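Local coordinates for protein dihydrofolate reductase, putative (Aspergillus flavus, PDB 6DRS) that probably reduces dihydrofolate to tetrahydrofolate with NADPH, as other dihydrofolate reductases do, and is bound here by an antifolate inhibitor, at residues P6-V11 / R175-N180. Sequence-based numbering, arbitrary orientation.
Sequences PLTLIV and RIVMTN. With H8A (3-{[(3R)-7,9-diamino-3-methyl-2,3-dihydrofuro[2,3-f]quinazolin-4-yl]oxy}benzonitrile), chain G.
Pro6 lays its ring over one face of the Arg175 guanidinium; Pro6 CG is 3.6 Å from Arg175 NH2. This marks the start of a parallel strand pair in the central sheet of the dihydrofolate reductase fold. Strand 150-157 flanks 7-11 on its other edge, and strand 237-246 flanks 175-180. From Leu7 O to Thr179 N, five backbone hydrogen bonds join the pair without a break. Leu7 O takes the first, from Arg175 N.

Thr8 OG1 accepts two bonds from Arg175, from NE and NH1, each 3.0 Å long. The oxygen lies at the edge of the guanidinium, close to its plane. A bend at chi3 (-34°) turns the end of the arginine chain across toward Thr8. On the same sheet face, Thr8 CG2 meets Val177 CG2 at 3.8 Å.

Leu9 is held by both of its backbone polar atoms: Leu9 N bonds to Arg175 O, and Leu9 O receives Val177 N at 2.8 Å. Its side chain lies on the other face of the sheet with Ile176.

Ile10 sets CG1 beside Val177 CG1. Its carbonyl points away from 175-180, and Ile10 O accepts the inhibitor amine N12 at 2.8 Å in a nearly straight bond (177°), with Tyr162 OH also bonded to this oxygen.

Val11 touches both the inhibitor and the bound NADP. Its CG1 sits between the backbone N and the carbonyl carbon (chi1 70°) and packs alongside Met178. Thr179 OG1 is hydrogen-bonded to Asp40, which also binds the inhibitor. At the methionine tip, Met178 CE rests 3.9 Å from Val11 CG1.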
ATOM      1  N   PRO A   6      12.946   2.281  -8.440  1.00 34.64           N
ATOM      2  CA  PRO A   6      11.576   2.681  -8.758  1.00 31.69           C
ATOM      3  C   PRO A   6      10.757   2.964  -7.486  1.00 31.00           C
ATOM      4  O   PRO A   6      11.023   2.382  -6.407  1.00 31.87           O
ATOM      5  CB  PRO A   6      11.006   1.494  -9.542  1.00 32.85           C
ATOM      6  CG  PRO A   6      11.792   0.307  -9.023  1.00 35.56           C
ATOM      7  CD  PRO A   6      13.163   0.848  -8.673  1.00 33.64           C
ATOM      8  N   LEU A   7       9.779   3.855  -7.612  1.00 28.99           N
ATOM      9  CA  LEU A   7       8.829   4.107  -6.520  1.00 25.96           C
ATOM     10  C   LEU A   7       7.493   3.456  -6.891  1.00 22.22           C
ATOM     11  O   LEU A   7       6.978   3.656  -7.984  1.00 21.78           O
ATOM     12  CB  LEU A   7       8.691   5.625  -6.341  1.00 28.38           C
ATOM     13  CG  LEU A   7       8.056   6.079  -5.027  1.00 30.83           C
ATOM     14  CD1 LEU A   7       8.651   5.332  -3.837  1.00 32.15           C
ATOM     15  CD2 LEU A   7       8.213   7.572  -4.848  1.00 28.20           C
ATOM     16  N   THR A   8       6.977   2.607  -6.028  1.00 19.01           N
ATOM     17  CA  THR A   8       5.762   1.900  -6.372  1.00 18.47           C
ATOM     18  C   THR A   8       4.622   2.415  -5.480  1.00 16.42           C
ATOM     19  O   THR A   8       4.695   2.304  -4.262  1.00 15.50           O
ATOM     20  CB  THR A   8       5.974   0.387  -6.242  1.00 18.85           C
ATOM     21  OG1 THR A   8       7.081   0.028  -7.076  1.00 19.42           O
ATOM     22  CG2 THR A   8       4.746  -0.411  -6.604  1.00 18.49           C
ATOM     23  N   LEU A   9       3.593   2.981  -6.105  1.00 15.77           N
ATOM     24  CA  LEU A   9       2.287   3.232  -5.463  1.00 14.64           C
ATOM     25  C   LEU A   9       1.451   1.950  -5.543  1.00 14.29           C
ATOM     26  O   LEU A   9       1.347   1.329  -6.615  1.00 16.60           O
ATOM     27  CB  LEU A   9       1.582   4.364  -6.212  1.00 15.06           C
ATOM     28  CG  LEU A   9       2.144   5.760  -5.984  1.00 15.27           C
ATOM     29  CD1 LEU A   9       3.606   5.839  -6.397  1.00 14.56           C
ATOM     30  CD2 LEU A   9       1.305   6.792  -6.734  1.00 16.72           C
ATOM     31  N   ILE A  10       0.905   1.509  -4.417  1.00 13.10           N
ATOM     32  CA  ILE A  10      -0.005   0.385  -4.443  1.00 11.74           C
ATOM     33  C   ILE A  10      -1.331   0.834  -3.831  1.00 11.61           C
ATOM     34  O   ILE A  10      -1.352   1.486  -2.754  1.00 11.36           O
ATOM     35  CB  ILE A  10       0.585  -0.836  -3.726  1.00 11.28           C
ATOM     36  CG1 ILE A  10      -0.347  -2.038  -3.845  1.00 10.58           C
ATOM     37  CG2 ILE A  10       0.956  -0.518  -2.280  1.00 11.14           C
ATOM     38  CD1 ILE A  10       0.174  -3.285  -3.184  1.00 10.88           C
ATOM     39  N   VAL A  11      -2.411   0.457  -4.505  1.00 11.42           N
ATOM     40  CA  VAL A  11      -3.750   1.021  -4.216  1.00 11.43           C
ATOM     41  C   VAL A  11      -4.811   0.022  -4.662  1.00 11.73           C
ATOM     42  O   VAL A  11      -4.578  -0.740  -5.611  1.00 12.16           O
ATOM     43  CB  VAL A  11      -3.927   2.373  -4.944  1.00 11.19           C
ATOM     44  CG1 VAL A  11      -4.044   2.181  -6.450  1.00 10.71           C
ATOM     45  CG2 VAL A  11      -5.100   3.194  -4.411  1.00 10.72           C
ATOM     46  N   ARG A 175       5.512   3.561 -10.517  1.00 26.65           N
ATOM     47  CA  ARG A 175       4.701   2.508 -11.036  1.00 23.36           C
ATOM     48  C   ARG A 175       3.489   2.406 -10.120  1.00 21.37           C
ATOM     49  O   ARG A 175       3.604   2.667  -8.908  1.00 20.13           O
ATOM     50  CB  ARG A 175       5.483   1.192 -11.022  1.00 24.95           C
ATOM     51  CG  ARG A 175       6.892   1.365 -11.558  1.00 28.24           C
ATOM     52  CD  ARG A 175       7.917   0.318 -11.238  1.00 29.68           C
ATOM     53  NE  ARG A 175       7.891  -0.373  -9.960  1.00 29.17           N
ATOM     54  CZ  ARG A 175       8.656  -1.437  -9.752  1.00 27.98           C
ATOM     55  NH1 ARG A 175       8.670  -2.048  -8.586  1.00 26.52           N
ATOM     56  NH2 ARG A 175       9.426  -1.882 -10.729  1.00 27.69           N
ATOM     57  N   ILE A 176       2.358   2.006 -10.697  1.00 18.86           N
ATOM     58  CA  ILE A 176       1.179   1.809  -9.900  1.00 15.89           C
ATOM     59  C   ILE A 176       0.787   0.333  -9.954  1.00 14.97           C
ATOM     60  O   ILE A 176       0.538  -0.200 -11.024  1.00 15.54           O
ATOM     61  CB  ILE A 176       0.045   2.755 -10.347  1.00 15.05           C
ATOM     62  CG1 ILE A 176       0.402   4.219 -10.083  1.00 15.22           C
ATOM     63  CG2 ILE A 176      -1.240   2.372  -9.637  1.00 14.34           C
ATOM     64  CD1 ILE A 176      -0.466   5.206 -10.822  1.00 15.32           C
ATOM     65  N   VAL A 177       0.727  -0.314  -8.788  1.00 13.41           N
ATOM     66  CA  VAL A 177       0.120  -1.635  -8.695  1.00 12.62           C
ATOM     67  C   VAL A 177      -1.321  -1.465  -8.183  1.00 12.85           C
ATOM     68  O   VAL A 177      -1.552  -1.018  -7.019  1.00 13.08           O
ATOM     69  CB  VAL A 177       0.949  -2.545  -7.773  1.00 11.55           C
ATOM     70  CG1 VAL A 177       0.243  -3.856  -7.496  1.00 10.20           C
ATOM     71  CG2 VAL A 177       2.335  -2.747  -8.372  1.00 11.45           C
ATOM     72  N   MET A 178      -2.301  -1.778  -9.023  1.00 12.73           N
ATOM     73  CA  MET A 178      -3.665  -1.383  -8.690  1.00 13.07           C
ATOM     74  C   MET A 178      -4.570  -2.616  -8.612  1.00 13.44           C
ATOM     75  O   MET A 178      -4.552  -3.457  -9.522  1.00 13.84           O
ATOM     76  CB  MET A 178      -4.228  -0.393  -9.714  1.00 13.36           C
ATOM     77  CG  MET A 178      -5.683  -0.012  -9.404  1.00 14.18           C
ATOM     78  SD  MET A 178      -6.383   1.245 -10.496  1.00 16.14           S
ATOM     79  CE  MET A 178      -5.407   2.699 -10.110  1.00 12.90           C
ATOM     80  N   THR A 179      -5.336  -2.740  -7.524  1.00 13.37           N
ATOM     81  CA  THR A 179      -6.386  -3.724  -7.486  1.00 13.75           C
ATOM     82  C   THR A 179      -7.702  -3.035  -7.872  1.00 14.43           C
ATOM     83  O   THR A 179      -8.140  -2.098  -7.176  1.00 14.74           O
ATOM     84  CB  THR A 179      -6.541  -4.354  -6.100  1.00 14.06           C
ATOM     85  OG1 THR A 179      -5.283  -4.868  -5.646  1.00 13.55           O
ATOM     86  CG2 THR A 179      -7.602  -5.437  -6.105  1.00 12.75           C
ATOM     87  N   ASN A 180      -8.307  -3.468  -8.983  1.00 15.11           N
ATOM     88  CA  ASN A 180      -9.654  -3.006  -9.414  1.00 14.18           C
ATOM     89  C   ASN A 180     -10.718  -3.805  -8.667  1.00 13.84           C
ATOM     90  O   ASN A 180     -10.668  -5.032  -8.628  1.00 13.94           O
ATOM     91  CB  ASN A 180      -9.905  -3.157 -10.915  1.00 14.02           C
ATOM     92  CG  ASN A 180      -8.925  -2.332 -11.692  1.00 14.23           C
ATOM     93  OD1 ASN A 180      -8.594  -1.225 -11.275  1.00 14.64           O
ATOM     94  ND2 ASN A 180      -8.377  -2.912 -12.743  1.00 15.39           N
TER
HETATM   95  C2  H8A G 306      -5.414  -1.888   3.035  1.00 18.37           C
HETATM   96  C3  H8A G 306      -5.541  -2.608   1.843  1.00 17.43           C
HETATM   97  C4  H8A G 306      -4.879  -2.162   0.680  1.00 16.69           C
HETATM   98  C5  H8A G 306      -4.109  -0.977   0.692  1.00 16.04           C
HETATM   99  C6  H8A G 306      -3.994  -0.291   1.925  1.00 17.07           C
HETATM  100  C7  H8A G 306      -4.649  -0.736   3.040  1.00 17.51           C
HETATM  101  C8  H8A G 306      -3.465  -0.587  -0.460  1.00 13.12           C
HETATM  102  O1  H8A G 306      -6.035  -2.304   4.174  1.00 22.12           O
HETATM  103  C10 H8A G 306      -4.331  -2.429  -1.605  1.00 14.02           C
HETATM  104  C14 H8A G 306      -5.393  -2.951   5.215  1.00 27.61           C
HETATM  105  C15 H8A G 306      -6.015  -2.968   6.482  1.00 30.21           C
HETATM  106  C16 H8A G 306      -5.387  -3.622   7.557  1.00 30.17           C
HETATM  107  C17 H8A G 306      -4.145  -4.253   7.358  1.00 29.75           C
HETATM  108  C18 H8A G 306      -3.495  -4.260   6.107  1.00 29.37           C
HETATM  109  N9  H8A G 306      -3.598  -1.308  -1.595  1.00 13.31           N
HETATM  110  N11 H8A G 306      -4.988  -2.837  -0.498  1.00 16.10           N
HETATM  111  N12 H8A G 306      -2.627   0.608  -0.440  1.00 12.63           N
HETATM  112  N13 H8A G 306      -4.500  -3.241  -2.814  1.00 14.14           N
HETATM  113  C19 H8A G 306      -4.142  -3.592   5.044  1.00 28.07           C
HETATM  114  C20 H8A G 306      -2.307  -4.863   5.945  1.00 32.29           C
HETATM  115  N21 H8A G 306      -1.222  -5.361   5.830  1.00 26.31           N
HETATM  116  C22 H8A G 306      -4.411   0.146   4.178  1.00 18.44           C
HETATM  117  C23 H8A G 306      -3.681   1.309   3.501  1.00 18.30           C
HETATM  118  O24 H8A G 306      -3.286   0.856   2.193  1.00 17.72           O
HETATM  119  C25 H8A G 306      -3.345  -0.482   5.050  1.00 18.87           C